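Local coordinates for tail spike protein (Acinetobacter phage vB_AbaP_AS12, PDB 6EU4), which forms a trimeric phage tailspike that probably recognises and degrades the capsular polysaccharide of its Acinetobacter host, at residues G35-V40 against H60-A65. Sequence-based numbering, arbitrary orientation. Where two conformers were deposited one is given.
Sequences GMVAYV and HRIYVA. With ZN (zinc ion), chain D.
An antiparallel strand pair in the small N-terminal sheet of the spike, strands 37-40 and 59-63, brings Y39 and H60 together at a zinc site shared by the three subunits. The two residues form a non-hydrogen-bonded pair, with both side chains on the face that also carries V37 and I62. Their rings make a T-shaped stack, planes at 67° and centroids 5.0 Å apart: the edge of Y39 puts CD1 over the centre of the H60 imidazole, 3.6 Å from NE2. With CG anti to the carbonyl carbon (chi1 -63°), the ring lies beside the backbone N, and its rotation about CB-CG turns NE2 to the zinc ion at 2.0 Å. H60 of each of the other two subunits binds the same ion, and a water is the fourth ligand. H60 also stacks with Y39 of the second subunit, and Y39 with H60 of the third; tyrosine suits this place because its ring carbons face the imidazole.

Further along, branched V37 and I62 lie side by side, CG2 to CG1 at 4.1 Å; V37 packs on I20 and I62 on Y55, both of the second subunit. On the reverse face small A38 pairs with R61, whose guanidinium is held by the carbonyls of F74 and W80. Two backbone bonds join this pair, A38 N to R61 O and R61 N to A38 O. Beyond the regular strands, G35 has a positive phi, where a CB would press on the preceding carbonyl O. Here Y63 N donates to M36 O at 2.9 Å, while Y63 O accepts G35 N, also at 2.9 Å, with the donor tilted 25° from the carbonyl plane.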
loop_
_atom_site.group_PDB
_atom_site.type_symbol
_atom_site.label_atom_id
_atom_site.label_comp_id
_atom_site.label_asym_id
_atom_site.label_seq_id
_atom_site.Cartn_x
_atom_site.Cartn_y
_atom_site.Cartn_z
ATOM N N GLY A 35 -53.777 -23.277 -16.056
ATOM C CA GLY A 35 -53.391 -21.957 -16.517
ATOM C C GLY A 35 -54.066 -20.784 -15.829
ATOM O O GLY A 35 -53.801 -19.635 -16.209
HETATM N N MSE A 36 -54.936 -21.029 -14.854
HETATM C CA MSE A 36 -55.578 -19.970 -14.078
HETATM C C MSE A 36 -54.532 -19.125 -13.337
HETATM O O MSE A 36 -53.507 -19.646 -12.906
HETATM C CB MSE A 36 -56.571 -20.602 -13.090
HETATM C CG MSE A 36 -57.345 -19.636 -12.194
HETATM SE SE MSE A 36 -58.794 -20.541 -11.205
HETATM C CE MSE A 36 -59.987 -20.916 -12.699
ATOM N N VAL A 37 -54.795 -17.826 -13.173
ATOM C CA VAL A 37 -53.890 -16.919 -12.463
ATOM C C VAL A 37 -54.582 -16.424 -11.200
ATOM O O VAL A 37 -55.725 -15.951 -11.253
ATOM C CB VAL A 37 -53.467 -15.722 -13.334
ATOM C CG1 VAL A 37 -52.474 -14.838 -12.574
ATOM C CG2 VAL A 37 -52.882 -16.183 -14.666
ATOM N N ALA A 38 -53.878 -16.518 -10.074
ATOM C CA ALA A 38 -54.341 -16.016 -8.794
ATOM C C ALA A 38 -53.330 -15.025 -8.232
ATOM O O ALA A 38 -52.130 -15.112 -8.511
ATOM C CB ALA A 38 -54.543 -17.157 -7.788
ATOM N N TYR A 39 -53.827 -14.086 -7.436
ATOM C CA TYR A 39 -52.999 -13.180 -6.652
ATOM C C TYR A 39 -53.170 -13.534 -5.183
ATOM O O TYR A 39 -54.277 -13.435 -4.649
ATOM C CB TYR A 39 -53.379 -11.721 -6.896
ATOM C CG TYR A 39 -52.513 -10.754 -6.120
ATOM C CD1 TYR A 39 -51.253 -10.403 -6.583
ATOM C CD2 TYR A 39 -52.946 -10.209 -4.920
ATOM C CE1 TYR A 39 -50.444 -9.525 -5.873
ATOM C CE2 TYR A 39 -52.158 -9.332 -4.211
ATOM C CZ TYR A 39 -50.908 -8.993 -4.688
ATOM O OH TYR A 39 -50.123 -8.124 -3.974
ATOM N N VAL A 40 -52.079 -13.940 -4.533
ATOM C CA VAL A 40 -52.101 -14.288 -3.118
ATOM C C VAL A 40 -51.698 -13.061 -2.308
ATOM O O VAL A 40 -50.626 -12.485 -2.528
ATOM C CB VAL A 40 -51.170 -15.477 -2.823
ATOM C CG1 VAL A 40 -51.185 -15.819 -1.333
ATOM C CG2 VAL A 40 -51.579 -16.703 -3.643
ATOM N N HIS A 60 -48.295 -13.321 -7.389
ATOM C CA HIS A 60 -49.082 -14.008 -8.405
ATOM C C HIS A 60 -48.666 -15.468 -8.499
ATOM O O HIS A 60 -47.486 -15.811 -8.340
ATOM C CB HIS A 60 -48.913 -13.342 -9.774
ATOM C CG HIS A 60 -49.404 -11.928 -9.830
ATOM N ND1 HIS A 60 -48.620 -10.858 -9.456
ATOM C CD2 HIS A 60 -50.593 -11.408 -10.215
ATOM C CE1 HIS A 60 -49.305 -9.740 -9.608
ATOM N NE2 HIS A 60 -50.503 -10.044 -10.072
ATOM N N ARG A 61 -49.646 -16.331 -8.746
ATOM C CA ARG A 61 -49.401 -17.738 -9.015
ATOM C C ARG A 61 -50.209 -18.175 -10.222
ATOM O O ARG A 61 -51.285 -17.634 -10.504
ATOM C CB ARG A 61 -49.745 -18.607 -7.808
ATOM C CG ARG A 61 -48.843 -18.308 -6.623
ATOM C CD ARG A 61 -48.828 -19.398 -5.591
ATOM N NE ARG A 61 -47.823 -19.106 -4.567
ATOM C CZ ARG A 61 -46.750 -19.844 -4.310
ATOM N NH1 ARG A 61 -46.495 -20.952 -4.987
ATOM N NH2 ARG A 61 -45.922 -19.471 -3.355
ATOM N N ILE A 62 -49.673 -19.155 -10.939
ATOM C CA ILE A 62 -50.332 -19.734 -12.102
ATOM C C ILE A 62 -50.487 -21.224 -11.864
ATOM O O ILE A 62 -49.514 -21.911 -11.529
ATOM C CB ILE A 62 -49.545 -19.472 -13.396
ATOM C CG1 ILE A 62 -49.368 -17.967 -13.609
ATOM C CG2 ILE A 62 -50.267 -20.111 -14.581
ATOM C CD1 ILE A 62 -48.465 -17.604 -14.790
ATOM N N TYR A 63 -51.696 -21.726 -12.062
ATOM C CA TYR A 63 -51.971 -23.135 -11.823
ATOM C C TYR A 63 -51.420 -23.994 -12.957
ATOM O O TYR A 63 -51.713 -23.752 -14.131
ATOM C CB TYR A 63 -53.473 -23.351 -11.668
ATOM C CG TYR A 63 -53.823 -24.770 -11.309
ATOM C CD1 TYR A 63 -53.316 -25.349 -10.154
ATOM C CD2 TYR A 63 -54.655 -25.532 -12.122
ATOM C CE1 TYR A 63 -53.626 -26.648 -9.815
ATOM C CE2 TYR A 63 -54.973 -26.833 -11.789
ATOM C CZ TYR A 63 -54.454 -27.383 -10.632
ATOM O OH TYR A 63 -54.752 -28.671 -10.288
ATOM N N VAL A 64 -50.596 -24.978 -12.603
ATOM C CA VAL A 64 -50.034 -25.939 -13.551
ATOM C C VAL A 64 -50.621 -27.304 -13.195
ATOM O O VAL A 64 -50.114 -27.994 -12.302
ATOM C CB VAL A 64 -48.503 -25.962 -13.509
ATOM C CG1 VAL A 64 -47.957 -26.971 -14.509
ATOM C CG2 VAL A 64 -47.938 -24.578 -13.782
ATOM N N ALA A 65 -51.674 -27.703 -13.920
ATOM C CA ALA A 65 -52.462 -28.876 -13.534
ATOM C C ALA A 65 -51.609 -30.136 -13.435
ATOM O O ALA A 65 -51.849 -30.988 -12.570
ATOM C CB ALA A 65 -53.600 -29.097 -14.527
HETATM ZN ZN ZN D . -51.112 -8.159 -10.435
HETATM O O HOH W 1 -53.288 -8.582 -10.881
#